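Long-range contact in ABC transporter substrate binding protein (Ribose) (Agrobacterium vitis S4, PDB 4WT7), which probably serves as the solute-binding protein of a sugar-uptake ABC transporter, and binds d-allitol: residues E26-K31 / A282-A287. Residues are numbered along the deposited sequence; the frame is centred on the assembly and turned at random.
Sequences EALSLK and AIQNVA
A287 turns its methyl group into the N-terminal segment 26-31, where L28 and L30 close on it. The tight, buried part lies on the L30 side: CD2 of L30 comes within 3.6 Å of A287 CA, near enough to rest on the helix backbone itself, while CD1 of the same leucine meets CG2 of I283 at 3.8 Å, the two side chains crossing at about a right angle. That CG2 branch, set anti to the backbone N of I283, is the one that meets the leucine. L30 is buried, as are I283 and A287.

The side nearer solvent is that of L28, which is partly exposed. Its CD1 lies close to OE1 of Q284, at 3.3 Å, an apolar group beside an amide oxygen and no hydrogen bond; looser is its CD2, 4.0 Å from A287 CB. Q284 starts out pointing away from the segment, but the bend at chi2 (-74°) brings its amide back, and E57 accepts a hydrogen bond from NE2. No direct hydrogen bond joins the segments; one water bridges them instead, donating to S29 O at 2.9 Å and to A287 O at 3.0 Å. The exposed S29 directs its side chain away; within segment 26-31, K31 N donates to S29 OG at 3.2 Å, with an N-H...O angle of 165°, in an ST turn.

Residues 28-30 run across helix 275-290, just before strand 34-39, in the lobe built on the all-parallel sheet. L30 and I283 both touch L61, following helix 45-60, I283 also packs on V58 of that helix, and V286 reaches A91 and V93 of strand 91-95 and L117 of strand 116-119.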
ATOM      1  N   GLU A  26       9.342  19.713 -25.141  1.00 59.61           N
ATOM      2  CA  GLU A  26       9.367  20.875 -24.252  1.00 59.92           C
ATOM      3  C   GLU A  26       9.091  20.521 -22.785  1.00 58.32           C
ATOM      4  O   GLU A  26       8.542  19.455 -22.477  1.00 57.44           O
ATOM      5  CB  GLU A  26       8.345  21.915 -24.696  1.00 60.57           C
ATOM      6  CG  GLU A  26       8.497  22.344 -26.131  1.00 66.56           C
ATOM      7  CD  GLU A  26       7.616  23.530 -26.464  1.00 68.49           C
ATOM      8  OE1 GLU A  26       6.529  23.640 -25.835  1.00 65.85           O
ATOM      9  OE2 GLU A  26       8.012  24.342 -27.336  1.00 70.53           O
ATOM     10  N   ALA A  27       9.468  21.432 -21.886  1.00 37.65           N
ATOM     11  CA  ALA A  27       9.270  21.233 -20.451  1.00 33.20           C
ATOM     12  C   ALA A  27       7.796  20.912 -20.154  1.00 32.67           C
ATOM     13  O   ALA A  27       6.880  21.448 -20.794  1.00 34.30           O
ATOM     14  CB  ALA A  27       9.718  22.477 -19.683  1.00 28.42           C
ATOM     15  N   LEU A  28       7.550  20.048 -19.180  1.00 27.18           N
ATOM     16  CA  LEU A  28       6.173  19.722 -18.856  1.00 24.65           C
ATOM     17  C   LEU A  28       5.458  20.888 -18.146  1.00 20.22           C
ATOM     18  O   LEU A  28       6.076  21.700 -17.433  1.00 21.38           O
ATOM     19  CB  LEU A  28       6.125  18.455 -18.001  1.00 23.25           C
ATOM     20  CG  LEU A  28       6.603  17.176 -18.690  1.00 23.06           C
ATOM     21  CD1 LEU A  28       6.715  16.034 -17.682  1.00 22.17           C
ATOM     22  CD2 LEU A  28       5.649  16.799 -19.835  1.00 21.32           C
ATOM     23  N   SER A  29       4.151  20.948 -18.361  1.00 18.05           N
ATOM     24  CA  SER A  29       3.288  22.003 -17.837  1.00 17.52           C
ATOM     25  C   SER A  29       1.872  21.455 -17.722  1.00 16.25           C
ATOM     26  O   SER A  29       1.503  20.505 -18.419  1.00 16.16           O
ATOM     27  CB  SER A  29       3.293  23.221 -18.770  1.00 21.16           C
ATOM     28  OG  SER A  29       2.543  24.321 -18.252  1.00 18.70           O
ATOM     29  N   LEU A  30       1.096  22.040 -16.815  1.00 15.56           N
ATOM     30  CA  LEU A  30      -0.326  21.760 -16.730  1.00 15.80           C
ATOM     31  C   LEU A  30      -1.102  23.059 -16.710  1.00 16.38           C
ATOM     32  O   LEU A  30      -2.266  23.102 -16.297  1.00 15.50           O
ATOM     33  CB  LEU A  30      -0.637  20.919 -15.490  1.00 13.78           C
ATOM     34  CG  LEU A  30      -0.122  19.466 -15.534  1.00 12.89           C
ATOM     35  CD1 LEU A  30      -0.503  18.744 -14.253  1.00 11.74           C
ATOM     36  CD2 LEU A  30      -0.641  18.696 -16.709  1.00 13.20           C
ATOM     37  N   LYS A  31      -0.463  24.126 -17.191  1.00 18.48           N
ATOM     38  CA  LYS A  31      -1.084  25.443 -17.172  1.00 18.07           C
ATOM     39  C   LYS A  31      -2.402  25.322 -17.935  1.00 17.62           C
ATOM     40  O   LYS A  31      -2.473  24.626 -18.948  1.00 19.53           O
ATOM     41  CB  LYS A  31      -0.140  26.488 -17.787  1.00 21.72           C
ATOM     42  CG  LYS A  31      -0.729  27.880 -17.884  1.00 26.04           C
ATOM     43  CD  LYS A  31       0.284  28.889 -18.453  1.00 32.79           C
ATOM     44  CE  LYS A  31      -0.349  30.297 -18.704  1.00 34.83           C
ATOM     45  NZ  LYS A  31      -0.765  31.039 -17.456  1.00 33.52           N
ATOM     46  N   ALA A 282       2.758  10.114 -10.904  1.00  8.87           N
ATOM     47  CA  ALA A 282       1.433  10.068 -11.527  1.00  8.92           C
ATOM     48  C   ALA A 282       1.173  11.392 -12.267  1.00  9.22           C
ATOM     49  O   ALA A 282       0.799  11.385 -13.430  1.00  9.26           O
ATOM     50  CB  ALA A 282       0.339   9.801 -10.496  1.00  8.98           C
ATOM     51  N   ILE A 283       1.400  12.517 -11.584  1.00 11.28           N
ATOM     52  CA  ILE A 283       1.151  13.826 -12.179  1.00 12.28           C
ATOM     53  C   ILE A 283       2.134  14.158 -13.320  1.00  9.91           C
ATOM     54  O   ILE A 283       1.748  14.750 -14.345  1.00 10.64           O
ATOM     55  CB  ILE A 283       1.162  14.940 -11.133  1.00 11.52           C
ATOM     56  CG1 ILE A 283       0.194  14.611  -9.999  1.00 13.38           C
ATOM     57  CG2 ILE A 283       0.716  16.219 -11.758  1.00 11.19           C
ATOM     58  CD1 ILE A 283      -1.194  14.150 -10.486  1.00 11.54           C
ATOM     59  N   GLN A 284       3.393  13.784 -13.152  1.00 13.01           N
ATOM     60  CA  GLN A 284       4.345  13.879 -14.244  1.00 13.86           C
ATOM     61  C   GLN A 284       3.751  13.150 -15.447  1.00 14.35           C
ATOM     62  O   GLN A 284       3.777  13.669 -16.565  1.00 12.94           O
ATOM     63  CB  GLN A 284       5.719  13.277 -13.882  1.00 12.43           C
ATOM     64  CG  GLN A 284       6.626  14.186 -13.009  1.00 12.96           C
ATOM     65  CD  GLN A 284       7.245  15.370 -13.788  1.00 16.33           C
ATOM     66  OE1 GLN A 284       7.983  15.177 -14.762  1.00 16.48           O
ATOM     67  NE2 GLN A 284       6.944  16.593 -13.352  1.00 15.05           N
ATOM     68  N   ASN A 285       3.207  11.947 -15.211  1.00 13.99           N
ATOM     69  CA  ASN A 285       2.705  11.146 -16.312  1.00 12.96           C
ATOM     70  C   ASN A 285       1.430  11.737 -16.922  1.00 14.45           C
ATOM     71  O   ASN A 285       1.197  11.612 -18.126  1.00 13.60           O
ATOM     72  CB  ASN A 285       2.548   9.667 -15.913  1.00 12.61           C
ATOM     73  CG  ASN A 285       3.885   8.953 -15.842  1.00 14.62           C
ATOM     74  OD1 ASN A 285       4.926   9.531 -16.162  1.00 13.53           O
ATOM     75  ND2 ASN A 285       3.876   7.703 -15.414  1.00 14.65           N
ATOM     76  N   VAL A 286       0.615  12.405 -16.110  1.00 12.21           N
ATOM     77  CA  VAL A 286      -0.517  13.123 -16.664  1.00 10.64           C
ATOM     78  C   VAL A 286      -0.062  14.222 -17.651  1.00 13.12           C
ATOM     79  O   VAL A 286      -0.590  14.328 -18.767  1.00 12.59           O
ATOM     80  CB  VAL A 286      -1.382  13.754 -15.589  1.00 12.62           C
ATOM     81  CG1 VAL A 286      -2.376  14.716 -16.231  1.00 12.21           C
ATOM     82  CG2 VAL A 286      -2.091  12.671 -14.757  1.00 12.88           C
ATOM     83  N   ALA A 287       0.887  15.049 -17.231  1.00 15.08           N
ATOM     84  CA  ALA A 287       1.441  16.078 -18.104  1.00 15.95           C
ATOM     85  C   ALA A 287       1.998  15.465 -19.395  1.00 17.23           C
ATOM     86  O   ALA A 287       1.601  15.857 -20.486  1.00 16.54           O
ATOM     87  CB  ALA A 287       2.526  16.853 -17.373  1.00 17.67           C
TER
HETATM   88  O   HOH W   1       1.231  18.785 -20.684  1.00 28.88           O